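Ethanolamine utilization protein EutN/carboxysome structural protein Ccml (PDB 6OWG) probably forms pentamers that cap the vertices of the icosahedral shell of the carboxysome, a protein-walled compartment for carbon fixation. Local coordinates at residues D[27-32]-D[39-44]; D[55-60]-D[74-79]. All coordinates share one frame; numbering follows the deposited sequence.

From the N terminus, the chain first lays down strand 2-11 and then strand 24-30, on which segment 27-32 lies. Interaction 1 pairs this with 39-44 and closes the short loop of residues 33-38. Only afterwards does strand 54-59 begin; interaction 2 joins 55-60 to 74-79 and closes the longer excursion through residues 61-73. The two contacts are therefore in series, neither enclosing nor crossing the other. In space their centres are about 9 Å apart, and strand 39-44 meets strand 76-81 through probable hydrogen bonds between Ala44 and both Ala76 and Val78. That pairing joins the two outer strands and closes the five-stranded barrel expected of the OB clan.

Interaction 1 of 2, residues D[27-32]-D[39-44]; sequences LQFIDA and KYEVAA
Leu27 and Glu41 form an antiparallel hydrogen-bonded pair, their backbones joined in both directions. Leu27 N reaches Glu41 O at 2.8 Å, almost straight. The return bond, Glu41 N to Leu27 O, is bent to 138°. A third backbone bond, Phe29 N to Lys39 O at 2.9 Å, extends the pairing, and Gln28 faces Tyr40 as the intervening non-hydrogen-bonded pair.

Apolar contact centres on the Phe29 ring. The Lys39 side chain, extended with CG anti to its N (chi1 -174°), crosses the ring obliquely and lays its methylenes beside it, CG lying 3.6 Å from Phe29 CD2. Leu27 CD1 meets Ala43 CB at 3.7 Å.

The polar contact to the ring is different: Glu41, bent at chi2, places OE1 at its edge, 3.6 Å from Phe29 CZ, with the carboxylate and ring planes 53° apart. Gln28 NE2 turns instead to Leu37 O.

Around this pair, Leu27 packs on Ala4 and Val6 of strand 2-11, Phe29 on Val57 of strand 54-59, and Tyr40 on Gln2 of a second subunit, while strand 24-30 also bonds to strand 2-11 through Gln28 and Lys5.

Interaction 2 of 2, residues D[55-60]-D[74-79]; sequences VLVNRG and LDAMVV
The flat carboxamide of Asn58 lies alongside the Met77 side chain and under Val79 CG1. That methyl sits over one face of it, 3.7 Å from Asn58 CG, while the OD1 end lies beside Met77 CB at 3.3 Å. The torsion chi1 of 59° sets Asn58 CG between N and the carbonyl carbon, which carries the amide alongside the Met77 chain, the two side chains pointing the same way. Asn58 ND2 has a weak hydrogen bond to Pro73 O of a third subunit. A leucine in its place would probably lose this link across the subunit boundary and leave the Pro73 carbonyl without that donor. The Arg59 side chain comes near Asp75 O with its CG, while its CA makes a CA-H...O contact to the same oxygen, and Asp75 OD1 accepts from Met1 N of a second subunit.

The strands run antiparallel, their axes 145° apart, as two neighbouring strands of the closed OB-type barrel of the EutN/CcmL family. Backbone bonds recur at alternate residues of 55-60: Val79 N to Leu56 O at 2.8 Å, Asn58 N to Met77 O at 3.0 Å, and Gly60 N to Asp75 O at 2.8 Å. In the last, the donor stands 44° out of the carbonyl plane. Val57 and Val78 oppose each other as a non-hydrogen-bonded pair.

On the face carrying Val57, Val55 and Val78 cross at about a right angle, with Val55 CB 3.8 Å from Val78 CG1; Leu27 packs against Val55, Val57 and Val78. On the other face, Leu56 CB meets Val79 CG2 at 3.9 Å, and Leu56 itself packs on Leu24 of the third subunit.

Interaction 1 of 2, residues D[27-32]-D[39-44]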
# COMPACT_ATOMS: atom_id res chain seq x y z
N LEU D 27 -110.89 13.59 12.43
CA LEU D 27 -111.52 12.69 11.47
C LEU D 27 -112.52 11.80 12.18
O LEU D 27 -112.17 11.10 13.13
CB LEU D 27 -110.48 11.80 10.78
CG LEU D 27 -109.13 12.38 10.38
CD1 LEU D 27 -108.20 11.25 10.11
CD2 LEU D 27 -109.29 13.23 9.14
N GLN D 28 -113.76 11.81 11.71
CA GLN D 28 -114.78 10.88 12.18
C GLN D 28 -114.76 9.64 11.30
O GLN D 28 -114.71 9.75 10.07
CB GLN D 28 -116.17 11.51 12.17
CG GLN D 28 -117.19 10.71 12.94
CD GLN D 28 -118.57 11.33 12.88
OE1 GLN D 28 -118.75 12.40 12.30
NE2 GLN D 28 -119.55 10.65 13.46
N PHE D 29 -114.81 8.47 11.92
CA PHE D 29 -114.77 7.23 11.17
C PHE D 29 -116.11 6.96 10.50
O PHE D 29 -117.17 7.23 11.06
CB PHE D 29 -114.40 6.07 12.09
CG PHE D 29 -112.97 6.10 12.54
CD1 PHE D 29 -111.95 6.03 11.62
CD2 PHE D 29 -112.66 6.21 13.88
CE1 PHE D 29 -110.64 6.06 12.03
CE2 PHE D 29 -111.34 6.24 14.29
CZ PHE D 29 -110.33 6.16 13.36
N ILE D 30 -116.04 6.43 9.29
CA ILE D 30 -117.21 6.03 8.52
C ILE D 30 -117.16 4.52 8.35
O ILE D 30 -116.08 3.93 8.31
CB ILE D 30 -117.25 6.74 7.15
CG1 ILE D 30 -115.90 6.62 6.48
CG2 ILE D 30 -117.62 8.19 7.31
CD1 ILE D 30 -115.83 7.21 5.15
N ASP D 31 -118.33 3.89 8.26
CA ASP D 31 -118.36 2.44 8.19
C ASP D 31 -118.12 1.96 6.76
O ASP D 31 -117.80 2.74 5.86
CB ASP D 31 -119.66 1.90 8.78
CG ASP D 31 -120.91 2.40 8.05
OD1 ASP D 31 -120.82 3.24 7.13
OD2 ASP D 31 -122.01 1.95 8.42
N ALA D 32 -118.30 0.66 6.55
CA ALA D 32 -118.15 0.09 5.21
C ALA D 32 -119.31 0.46 4.30
O ALA D 32 -119.19 0.35 3.08
CB ALA D 32 -118.00 -1.43 5.30
N LYS D 39 -117.22 7.43 16.43
CA LYS D 39 -115.83 7.20 16.80
C LYS D 39 -114.98 8.12 15.94
O LYS D 39 -115.20 8.22 14.74
CB LYS D 39 -115.43 5.74 16.60
CG LYS D 39 -114.04 5.42 17.12
CD LYS D 39 -113.63 4.00 16.82
CE LYS D 39 -112.22 3.72 17.33
NZ LYS D 39 -111.85 2.28 17.20
N TYR D 40 -114.01 8.78 16.57
CA TYR D 40 -113.20 9.77 15.90
C TYR D 40 -111.72 9.47 16.10
O TYR D 40 -111.34 8.52 16.80
CB TYR D 40 -113.51 11.19 16.40
CG TYR D 40 -112.91 11.48 17.75
CD1 TYR D 40 -113.45 10.91 18.89
CD2 TYR D 40 -111.82 12.34 17.89
CE1 TYR D 40 -112.92 11.16 20.12
CE2 TYR D 40 -111.27 12.59 19.13
CZ TYR D 40 -111.83 12.00 20.24
OH TYR D 40 -111.32 12.24 21.49
N GLU D 41 -110.89 10.30 15.49
CA GLU D 41 -109.45 10.25 15.64
C GLU D 41 -108.90 11.63 15.32
O GLU D 41 -109.51 12.41 14.60
CB GLU D 41 -108.82 9.20 14.71
CG GLU D 41 -107.45 8.69 15.13
CD GLU D 41 -107.51 7.68 16.26
OE1 GLU D 41 -108.47 6.88 16.31
OE2 GLU D 41 -106.58 7.67 17.10
N VAL D 42 -107.74 11.94 15.90
CA VAL D 42 -106.95 13.09 15.50
C VAL D 42 -105.68 12.55 14.87
O VAL D 42 -104.92 11.81 15.51
CB VAL D 42 -106.64 14.02 16.69
CG1 VAL D 42 -105.76 15.17 16.23
CG2 VAL D 42 -107.93 14.55 17.30
N ALA D 43 -105.45 12.90 13.61
CA ALA D 43 -104.36 12.32 12.84
C ALA D 43 -103.52 13.40 12.19
O ALA D 43 -104.01 14.49 11.88
CB ALA D 43 -104.89 11.37 11.77
N ALA D 44 -102.25 13.08 11.99
CA ALA D 44 -101.38 13.89 11.16
C ALA D 44 -101.80 13.79 9.70
O ALA D 44 -102.32 12.76 9.26
CB ALA D 44 -99.92 13.46 11.32

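Interaction 2 of 2, residues D[55-60]-D[74-79]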
# COMPACT_ATOMS: atom_id res chain seq x y z
N VAL D 55 -110.75 9.95 3.74
CA VAL D 55 -109.33 9.65 3.87
C VAL D 55 -109.15 8.25 4.42
O VAL D 55 -110.04 7.69 5.07
CB VAL D 55 -108.58 10.68 4.75
CG1 VAL D 55 -108.52 12.03 4.08
CG2 VAL D 55 -109.24 10.79 6.12
N LEU D 56 -107.99 7.67 4.14
CA LEU D 56 -107.53 6.47 4.82
C LEU D 56 -106.55 6.89 5.91
O LEU D 56 -105.56 7.58 5.63
CB LEU D 56 -106.85 5.50 3.85
CG LEU D 56 -107.74 4.68 2.92
CD1 LEU D 56 -106.87 3.79 2.08
CD2 LEU D 56 -108.75 3.87 3.70
N VAL D 57 -106.83 6.48 7.13
CA VAL D 57 -106.00 6.79 8.28
C VAL D 57 -105.50 5.49 8.90
O VAL D 57 -106.26 4.53 9.04
CB VAL D 57 -106.77 7.68 9.29
CG1 VAL D 57 -108.10 7.07 9.69
CG2 VAL D 57 -105.94 7.96 10.53
N ASN D 58 -104.20 5.44 9.19
CA ASN D 58 -103.64 4.27 9.84
C ASN D 58 -103.55 4.52 11.34
O ASN D 58 -103.87 5.60 11.84
CB ASN D 58 -102.30 3.88 9.21
CG ASN D 58 -101.25 4.98 9.28
OD1 ASN D 58 -101.45 6.04 9.86
ND2 ASN D 58 -100.10 4.72 8.67
N ARG D 59 -103.10 3.51 12.08
CA ARG D 59 -103.02 3.59 13.52
C ARG D 59 -101.68 3.02 13.96
O ARG D 59 -101.10 2.16 13.30
CB ARG D 59 -104.18 2.83 14.18
CG ARG D 59 -104.56 3.35 15.55
CD ARG D 59 -105.83 2.68 16.06
NE ARG D 59 -105.60 1.28 16.41
CZ ARG D 59 -106.48 0.52 17.03
NH1 ARG D 59 -107.66 1.01 17.38
NH2 ARG D 59 -106.19 -0.75 17.31
N GLY D 60 -101.18 3.53 15.08
CA GLY D 60 -100.02 2.94 15.71
C GLY D 60 -98.69 3.39 15.15
O GLY D 60 -98.53 4.55 14.76
N LEU D 74 -96.63 10.33 17.14
CA LEU D 74 -97.86 10.24 16.36
C LEU D 74 -98.31 8.79 16.31
O LEU D 74 -97.50 7.89 16.07
CB LEU D 74 -97.64 10.78 14.95
CG LEU D 74 -97.22 12.24 14.85
CD1 LEU D 74 -96.67 12.53 13.49
CD2 LEU D 74 -98.40 13.14 15.13
N ASP D 75 -99.61 8.56 16.53
CA ASP D 75 -100.18 7.23 16.44
C ASP D 75 -101.31 7.15 15.43
O ASP D 75 -102.05 6.16 15.41
CB ASP D 75 -100.66 6.76 17.81
CG ASP D 75 -101.81 7.58 18.34
OD1 ASP D 75 -101.86 8.78 18.04
OD2 ASP D 75 -102.67 7.03 19.06
N ALA D 76 -101.48 8.17 14.59
CA ALA D 76 -102.50 8.19 13.56
C ALA D 76 -102.05 9.14 12.47
O ALA D 76 -101.45 10.18 12.76
CB ALA D 76 -103.86 8.62 14.11
N MET D 77 -102.32 8.79 11.22
CA MET D 77 -101.83 9.55 10.08
C MET D 77 -102.71 9.28 8.87
O MET D 77 -102.98 8.12 8.56
CB MET D 77 -100.38 9.19 9.78
CG MET D 77 -99.83 9.83 8.53
SD MET D 77 -98.04 9.77 8.47
CE MET D 77 -97.78 8.12 7.86
N VAL D 78 -103.13 10.34 8.19
CA VAL D 78 -103.79 10.19 6.90
C VAL D 78 -102.75 9.74 5.88
O VAL D 78 -101.77 10.45 5.63
CB VAL D 78 -104.47 11.49 6.48
CG1 VAL D 78 -104.90 11.42 5.03
CG2 VAL D 78 -105.65 11.79 7.37
N VAL D 79 -102.95 8.56 5.30
CA VAL D 79 -102.02 8.04 4.32
C VAL D 79 -102.51 8.23 2.89
O VAL D 79 -101.68 8.22 1.96
CB VAL D 79 -101.71 6.55 4.58
CG1 VAL D 79 -100.97 6.40 5.87
CG2 VAL D 79 -102.99 5.73 4.60